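PDB 6IST: lysin from Enterococcus phage IMEEF1, which probably degrades the peptidoglycan of enterococcal cell walls as a phage endolysin, through a calcium-binding, CHAP-type peptidase domain. Local coordinates for residues M168-Q177 against Q182-P194. Sequence-based numbering, arbitrary orientation.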
ATOM      1  N   MET C 168      -2.447  -2.260  -4.445  1.00 30.92           N
ATOM      2  CA  MET C 168      -2.596  -0.978  -5.113  1.00 30.77           C
ATOM      3  C   MET C 168      -2.311   0.064  -4.025  1.00 29.01           C
ATOM      4  O   MET C 168      -2.986   0.031  -3.002  1.00 27.80           O
ATOM      5  CB  MET C 168      -4.040  -0.820  -5.571  1.00 32.77           C
ATOM      6  CG  MET C 168      -4.301  -0.205  -6.903  1.00 36.91           C
ATOM      7  SD  MET C 168      -6.098  -0.123  -7.179  1.00 26.80           S
ATOM      8  CE  MET C 168      -6.280  -1.715  -7.930  1.00 34.93           C
ATOM      9  N   PHE C 169      -1.336   0.954  -4.220  1.00 23.47           N
ATOM     10  CA  PHE C 169      -1.063   2.036  -3.274  1.00 20.76           C
ATOM     11  C   PHE C 169      -0.171   3.094  -3.944  1.00 20.78           C
ATOM     12  O   PHE C 169       0.313   2.870  -5.044  1.00 19.02           O
ATOM     13  CB  PHE C 169      -0.412   1.531  -2.027  1.00 21.11           C
ATOM     14  CG  PHE C 169       0.866   0.776  -2.250  1.00 20.20           C
ATOM     15  CD1 PHE C 169       2.043   1.439  -2.253  1.00 21.00           C
ATOM     16  CD2 PHE C 169       0.858  -0.619  -2.393  1.00 23.08           C
ATOM     17  CE1 PHE C 169       3.223   0.747  -2.406  1.00 23.11           C
ATOM     18  CE2 PHE C 169       2.050  -1.338  -2.584  1.00 23.70           C
ATOM     19  CZ  PHE C 169       3.233  -0.623  -2.570  1.00 24.91           C
ATOM     20  N   ILE C 170       0.005   4.240  -3.281  1.00 19.81           N
ATOM     21  CA  ILE C 170       0.905   5.303  -3.758  1.00 18.55           C
ATOM     22  C   ILE C 170       1.999   5.430  -2.781  1.00 18.75           C
ATOM     23  O   ILE C 170       1.776   5.291  -1.583  1.00 19.06           O
ATOM     24  CB  ILE C 170       0.133   6.652  -3.815  1.00 20.80           C
ATOM     25  CG1 ILE C 170      -0.811   6.667  -5.035  1.00 22.05           C
ATOM     26  CG2 ILE C 170       1.077   7.877  -3.869  1.00 22.55           C
ATOM     27  CD1 ILE C 170      -1.802   7.787  -5.095  1.00 24.70           C
ATOM     28  N   TYR C 171       3.178   5.788  -3.267  1.00 17.26           N
ATOM     29  CA  TYR C 171       4.314   6.104  -2.439  1.00 18.59           C
ATOM     30  C   TYR C 171       4.969   7.293  -3.047  1.00 18.31           C
ATOM     31  O   TYR C 171       4.752   7.602  -4.247  1.00 17.55           O
ATOM     32  CB  TYR C 171       5.293   4.940  -2.208  1.00 18.09           C
ATOM     33  CG  TYR C 171       6.045   4.498  -3.420  1.00 22.81           C
ATOM     34  CD1 TYR C 171       7.219   5.157  -3.809  1.00 23.13           C
ATOM     35  CD2 TYR C 171       5.565   3.461  -4.207  1.00 23.66           C
ATOM     36  CE1 TYR C 171       7.881   4.785  -4.953  1.00 23.37           C
ATOM     37  CE2 TYR C 171       6.257   3.055  -5.342  1.00 23.30           C
ATOM     38  CZ  TYR C 171       7.406   3.717  -5.708  1.00 23.06           C
ATOM     39  OH  TYR C 171       8.047   3.307  -6.906  1.00 24.62           O
ATOM     40  N   TYR C 172       5.732   8.002  -2.224  1.00 17.50           N
ATOM     41  CA  TYR C 172       6.452   9.156  -2.725  1.00 17.05           C
ATOM     42  C   TYR C 172       7.880   8.842  -2.705  1.00 17.13           C
ATOM     43  O   TYR C 172       8.376   8.156  -1.850  1.00 19.51           O
ATOM     44  CB  TYR C 172       6.252  10.433  -1.953  1.00 18.21           C
ATOM     45  CG  TYR C 172       4.858  10.880  -1.716  1.00 18.08           C
ATOM     46  CD1 TYR C 172       3.811  10.542  -2.547  1.00 20.06           C
ATOM     47  CD2 TYR C 172       4.589  11.729  -0.680  1.00 20.75           C
ATOM     48  CE1 TYR C 172       2.502  11.003  -2.301  1.00 20.49           C
ATOM     49  CE2 TYR C 172       3.297  12.206  -0.440  1.00 22.07           C
ATOM     50  CZ  TYR C 172       2.269  11.866  -1.255  1.00 22.50           C
ATOM     51  OH  TYR C 172       0.983  12.349  -0.978  1.00 24.47           O
ATOM     52  N   LYS C 173       8.592   9.464  -3.640  1.00 18.83           N
ATOM     53  CA  LYS C 173      10.067   9.247  -3.714  1.00 21.68           C
ATOM     54  C   LYS C 173      10.763  10.621  -3.749  1.00 22.64           C
ATOM     55  O   LYS C 173      10.369  11.522  -4.466  1.00 22.85           O
ATOM     56  CB  LYS C 173      10.429   8.428  -4.965  1.00 21.32           C
ATOM     57  CG  LYS C 173      11.916   8.301  -5.301  1.00 22.82           C
ATOM     58  CD  LYS C 173      12.104   7.656  -6.678  1.00 25.05           C
ATOM     59  CE  LYS C 173      13.603   7.369  -6.907  1.00 26.21           C
ATOM     60  NZ  LYS C 173      13.871   6.532  -8.109  1.00 29.74           N
ATOM     61  N   ARG C 174      11.727  10.783  -2.874  1.00 23.97           N
ATOM     62  CA  ARG C 174      12.537  11.993  -2.800  1.00 27.04           C
ATOM     63  C   ARG C 174      13.753  11.705  -3.657  1.00 25.80           C
ATOM     64  O   ARG C 174      14.524  10.804  -3.361  1.00 27.01           O
ATOM     65  CB  ARG C 174      12.957  12.235  -1.342  1.00 31.60           C
ATOM     66  CG  ARG C 174      13.676  13.538  -1.110  1.00 36.53           C
ATOM     67  CD  ARG C 174      12.756  14.702  -1.277  1.00 37.10           C
ATOM     68  NE  ARG C 174      13.407  15.954  -0.967  1.00 41.16           N
ATOM     69  CZ  ARG C 174      12.891  17.152  -1.229  1.00 46.46           C
ATOM     70  NH1 ARG C 174      11.707  17.277  -1.851  1.00 44.67           N
ATOM     71  NH2 ARG C 174      13.580  18.248  -0.882  1.00 48.08           N
ATOM     72  N   THR C 175      13.890  12.433  -4.736  1.00 28.52           N
ATOM     73  CA  THR C 175      14.906  12.121  -5.736  1.00 30.81           C
ATOM     74  C   THR C 175      16.245  12.737  -5.324  1.00 28.86           C
ATOM     75  O   THR C 175      16.254  13.657  -4.543  1.00 30.67           O
ATOM     76  CB  THR C 175      14.516  12.664  -7.109  1.00 31.45           C
ATOM     77  OG1 THR C 175      14.331  14.075  -7.016  1.00 32.23           O
ATOM     78  CG2 THR C 175      13.211  12.020  -7.584  1.00 29.61           C
ATOM     79  N   LYS C 176      17.333  12.217  -5.869  1.00 37.02           N
ATOM     80  CA  LYS C 176      18.705  12.778  -5.694  1.00 43.20           C
ATOM     81  C   LYS C 176      18.725  14.273  -5.897  1.00 40.88           C
ATOM     82  O   LYS C 176      19.355  14.982  -5.161  1.00 41.66           O
ATOM     83  CB  LYS C 176      19.673  12.219  -6.751  1.00 50.16           C
ATOM     84  CG  LYS C 176      20.633  11.130  -6.307  1.00 56.09           C
ATOM     85  CD  LYS C 176      22.000  11.183  -7.017  1.00 59.10           C
ATOM     86  CE  LYS C 176      22.000  11.580  -8.508  1.00 62.21           C
ATOM     87  NZ  LYS C 176      21.112  10.794  -9.422  1.00 64.04           N
ATOM     88  N   GLN C 177      18.046  14.743  -6.933  1.00 41.65           N
ATOM     89  CA  GLN C 177      18.023  16.163  -7.240  1.00 43.16           C
ATOM     90  C   GLN C 177      17.128  17.004  -6.331  1.00 44.43           C
ATOM     91  O   GLN C 177      17.022  18.212  -6.528  1.00 53.45           O
ATOM     92  CB  GLN C 177      17.649  16.379  -8.710  1.00 44.44           C
ATOM     93  CG  GLN C 177      16.260  15.889  -9.098  1.00 48.16           C
ATOM     94  CD  GLN C 177      16.220  14.449  -9.649  1.00 48.75           C
ATOM     95  OE1 GLN C 177      17.116  13.610  -9.407  1.00 47.19           O
ATOM     96  NE2 GLN C 177      15.152  14.156 -10.390  1.00 49.06           N
ATOM     97  N   GLN C 182       5.452  11.295  -7.098  1.00 19.35           N
ATOM     98  CA  GLN C 182       4.471  10.380  -6.604  1.00 17.69           C
ATOM     99  C   GLN C 182       4.436   9.177  -7.582  1.00 20.68           C
ATOM    100  O   GLN C 182       4.427   9.409  -8.837  1.00 19.56           O
ATOM    101  CB  GLN C 182       3.101  11.050  -6.549  1.00 19.41           C
ATOM    102  CG  GLN C 182       3.001  12.317  -5.702  1.00 20.47           C
ATOM    103  CD  GLN C 182       1.605  12.651  -5.256  1.00 23.08           C
ATOM    104  OE1 GLN C 182       0.746  11.745  -5.049  1.00 22.27           O
ATOM    105  NE2 GLN C 182       1.339  13.954  -5.096  1.00 25.80           N
ATOM    106  N   TRP C 183       4.339   7.961  -7.025  1.00 19.52           N
ATOM    107  CA  TRP C 183       4.356   6.728  -7.760  1.00 17.04           C
ATOM    108  C   TRP C 183       3.179   5.865  -7.363  1.00 19.87           C
ATOM    109  O   TRP C 183       2.790   5.902  -6.224  1.00 21.74           O
ATOM    110  CB  TRP C 183       5.659   5.981  -7.487  1.00 18.81           C
ATOM    111  CG  TRP C 183       6.847   6.581  -8.122  1.00 20.18           C
ATOM    112  CD1 TRP C 183       7.547   7.655  -7.709  1.00 22.60           C
ATOM    113  CD2 TRP C 183       7.470   6.121  -9.323  1.00 20.30           C
ATOM    114  NE1 TRP C 183       8.569   7.921  -8.580  1.00 21.37           N
ATOM    115  CE2 TRP C 183       8.567   6.965  -9.568  1.00 20.89           C
ATOM    116  CE3 TRP C 183       7.198   5.065 -10.199  1.00 20.36           C
ATOM    117  CZ2 TRP C 183       9.411   6.787 -10.651  1.00 21.65           C
ATOM    118  CZ3 TRP C 183       8.054   4.858 -11.266  1.00 21.89           C
ATOM    119  CH2 TRP C 183       9.161   5.704 -11.477  1.00 19.57           C
ATOM    120  N   PHE C 184       2.627   5.117  -8.307  1.00 16.79           N
ATOM    121  CA  PHE C 184       1.443   4.253  -8.093  1.00 17.50           C
ATOM    122  C   PHE C 184       1.798   2.836  -8.368  1.00 19.38           C
ATOM    123  O   PHE C 184       2.287   2.525  -9.423  1.00 18.55           O
ATOM    124  CB  PHE C 184       0.356   4.760  -8.977  1.00 19.44           C
ATOM    125  CG  PHE C 184      -0.970   4.045  -8.888  1.00 18.80           C
ATOM    126  CD1 PHE C 184      -1.538   3.720  -7.697  1.00 19.89           C
ATOM    127  CD2 PHE C 184      -1.664   3.787 -10.058  1.00 21.63           C
ATOM    128  CE1 PHE C 184      -2.761   3.091  -7.660  1.00 22.69           C
ATOM    129  CE2 PHE C 184      -2.907   3.180 -10.043  1.00 23.90           C
ATOM    130  CZ  PHE C 184      -3.445   2.822  -8.822  1.00 24.37           C
ATOM    131  N   VAL C 185       1.506   1.964  -7.413  1.00 18.12           N
ATOM    132  CA  VAL C 185       1.700   0.548  -7.567  1.00 19.59           C
ATOM    133  C   VAL C 185       0.370  -0.077  -7.876  1.00 21.40           C
ATOM    134  O   VAL C 185      -0.605   0.163  -7.158  1.00 21.50           O
ATOM    135  CB  VAL C 185       2.299  -0.036  -6.261  1.00 20.21           C
ATOM    136  CG1 VAL C 185       2.389  -1.553  -6.304  1.00 22.34           C
ATOM    137  CG2 VAL C 185       3.644   0.621  -6.033  1.00 17.62           C
ATOM    138  N   ILE C 186       0.327  -0.818  -8.983  1.00 21.99           N
ATOM    139  CA  ILE C 186      -0.872  -1.489  -9.433  1.00 24.00           C
ATOM    140  C   ILE C 186      -0.475  -2.640 -10.349  1.00 25.83           C
ATOM    141  O   ILE C 186       0.409  -2.484 -11.174  1.00 24.50           O
ATOM    142  CB  ILE C 186      -1.808  -0.514 -10.203  1.00 27.25           C
ATOM    143  CG1 ILE C 186      -3.050  -1.235 -10.728  1.00 28.85           C
ATOM    144  CG2 ILE C 186      -1.079   0.202 -11.321  1.00 25.06           C
ATOM    145  CD1 ILE C 186      -4.193  -0.360 -11.155  1.00 30.60           C
ATOM    146  N   GLY C 187      -1.153  -3.766 -10.179  1.00 28.08           N
ATOM    147  CA  GLY C 187      -0.877  -4.992 -10.990  1.00 29.09           C
ATOM    148  C   GLY C 187       0.563  -5.468 -10.957  1.00 28.21           C
ATOM    149  O   GLY C 187       1.064  -5.976 -11.943  1.00 30.39           O
ATOM    150  N   GLY C 188       1.242  -5.305  -9.831  1.00 27.03           N
ATOM    151  CA  GLY C 188       2.634  -5.691  -9.756  1.00 27.05           C
ATOM    152  C   GLY C 188       3.559  -4.774 -10.544  1.00 24.99           C
ATOM    153  O   GLY C 188       4.687  -5.156 -10.799  1.00 27.30           O
ATOM    154  N   LYS C 189       3.091  -3.585 -10.908  1.00 22.64           N
ATOM    155  CA  LYS C 189       3.897  -2.609 -11.648  1.00 24.66           C
ATOM    156  C   LYS C 189       3.921  -1.269 -10.891  1.00 21.80           C
ATOM    157  O   LYS C 189       3.175  -1.029  -9.978  1.00 22.13           O
ATOM    158  CB  LYS C 189       3.350  -2.322 -13.044  1.00 28.27           C
ATOM    159  CG  LYS C 189       2.908  -3.494 -13.895  1.00 32.30           C
ATOM    160  CD  LYS C 189       4.001  -4.485 -14.081  1.00 34.63           C
ATOM    161  CE  LYS C 189       3.805  -5.358 -15.319  1.00 39.32           C
ATOM    162  NZ  LYS C 189       2.424  -5.805 -15.571  1.00 39.87           N
ATOM    163  N   ARG C 190       4.794  -0.399 -11.306  1.00 19.64           N
ATOM    164  CA  ARG C 190       4.839   0.913 -10.729  1.00 22.42           C
ATOM    165  C   ARG C 190       4.724   1.987 -11.812  1.00 22.30           C
ATOM    166  O   ARG C 190       5.322   1.905 -12.877  1.00 25.04           O
ATOM    167  CB  ARG C 190       6.032   1.080  -9.823  1.00 22.99           C
ATOM    168  CG  ARG C 190       7.350   1.062 -10.479  1.00 28.95           C
ATOM    169  CD  ARG C 190       8.460   0.846  -9.423  1.00 29.94           C
ATOM    170  NE  ARG C 190       9.656   0.469 -10.157  1.00 30.65           N
ATOM    171  CZ  ARG C 190      10.524   1.308 -10.694  1.00 33.78           C
ATOM    172  NH1 ARG C 190      10.440   2.624 -10.521  1.00 36.05           N
ATOM    173  NH2 ARG C 190      11.533   0.813 -11.377  1.00 40.50           N
ATOM    174  N   ILE C 191       3.931   2.993 -11.548  1.00 19.24           N
ATOM    175  CA  ILE C 191       3.678   4.065 -12.523  1.00 22.06           C
ATOM    176  C   ILE C 191       4.038   5.393 -11.913  1.00 19.97           C
ATOM    177  O   ILE C 191       3.546   5.701 -10.873  1.00 19.00           O
ATOM    178  CB  ILE C 191       2.199   4.104 -12.924  1.00 21.54           C
ATOM    179  CG1 ILE C 191       1.800   2.705 -13.423  1.00 24.75           C
ATOM    180  CG2 ILE C 191       1.971   5.227 -13.952  1.00 22.16           C
ATOM    181  CD1 ILE C 191       0.404   2.591 -14.008  1.00 26.08           C
ATOM    182  N   TYR C 192       4.935   6.150 -12.531  1.00 19.86           N
ATOM    183  CA  TYR C 192       5.189   7.534 -12.174  1.00 22.89           C
ATOM    184  C   TYR C 192       3.976   8.389 -12.533  1.00 22.19           C
ATOM    185  O   TYR C 192       3.435   8.304 -13.645  1.00 21.99           O
ATOM    186  CB  TYR C 192       6.471   8.093 -12.828  1.00 23.77           C
ATOM    187  CG  TYR C 192       6.600   9.572 -12.698  1.00 23.15           C
ATOM    188  CD1 TYR C 192       6.855  10.138 -11.467  1.00 26.03           C
ATOM    189  CD2 TYR C 192       6.506  10.417 -13.812  1.00 24.45           C
ATOM    190  CE1 TYR C 192       6.950  11.521 -11.315  1.00 27.51           C
ATOM    191  CE2 TYR C 192       6.609  11.790 -13.680  1.00 28.02           C
ATOM    192  CZ  TYR C 192       6.855  12.333 -12.430  1.00 27.89           C
ATOM    193  OH  TYR C 192       6.980  13.654 -12.230  1.00 33.15           O
ATOM    194  N   LEU C 193       3.465   9.127 -11.551  1.00 20.07           N
ATOM    195  CA  LEU C 193       2.307   9.963 -11.758  1.00 21.82           C
ATOM    196  C   LEU C 193       2.727  11.415 -12.151  1.00 24.44           C
ATOM    197  O   LEU C 193       3.166  12.179 -11.335  1.00 22.73           O
ATOM    198  CB  LEU C 193       1.487   9.995 -10.471  1.00 21.26           C
ATOM    199  CG  LEU C 193       0.951   8.644 -10.014  1.00 22.25           C
ATOM    200  CD1 LEU C 193       0.416   8.830  -8.589  1.00 22.30           C
ATOM    201  CD2 LEU C 193      -0.033   7.964 -10.952  1.00 21.57           C
ATOM    202  N   PRO C 194       2.557  11.811 -13.422  1.00 26.30           N
ATOM    203  CA  PRO C 194       3.128  13.110 -13.857  1.00 29.67           C
ATOM    204  C   PRO C 194       2.405  14.369 -13.404  1.00 26.23           C
ATOM    205  O   PRO C 194       3.044  15.418 -13.288  1.00 31.24           O
ATOM    206  CB  PRO C 194       3.130  13.021 -15.396  1.00 31.54           C
ATOM    207  CG  PRO C 194       2.821  11.609 -15.718  1.00 31.76           C
ATOM    208  CD  PRO C 194       2.112  10.983 -14.549  1.00 26.70           C
TER
HETATM  209  O   HOH W   1      10.091   4.514  -8.124  1.00 25.67           O
HETATM  210  O   HOH W   2      -0.811  11.664  -2.900  1.00 25.33           O
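The carbonyl oxygen of F169 receives the N-H of V185 (N to O 2.8 Å) almost straight, at 175°, while F184 adds a CA-H contact and brings CD1 to 3.3 Å from the same O. W183 O is likewise held twice, by Y171 N at 3.0 Å and by the CA-H of I170. With F169 N to V185 O and W183 N to Y171 O, these bonds define an antiparallel beta hairpin of strands 169-174 and 180-186; a type I' turn from I186 to K189 leads into strand 189-192, which pairs with 180-186.

On the face carrying F169, Y171, W183 and V185, V185 CB sits over the centre of the F169 ring, a CH-pi contact. Y171 has CG between its backbone N and carbonyl carbon (chi1 68°), which lays the ring across the strand partner W183, whose CB meets Y171 CZ at 3.4 Å, off-centre on the face, and V185 CG2 reaches the ring's edge. The Y171 and W183 planes differ by only 4° but are slid apart, so little stacking results. Instead Y171 OH lies above the indole and binds a water (2.7 Å) that R190 NH1 holds weakly; R190 NE bonds L232 O.

On the opposite face, F184 and I170 touch helix 196-208, and M168 CG comes obliquely to F184 CZ at 3.7 Å. Q182 OE1 accepts from a second water (2.7 Å), which also bonds Y172 OH.

An aromatic side chain of another chain stacks on F169. The hairpin thus combines regular backbone pairing with aromatic packing, and ordered water links its tyrosine hydroxyls to polar side chains across the strands.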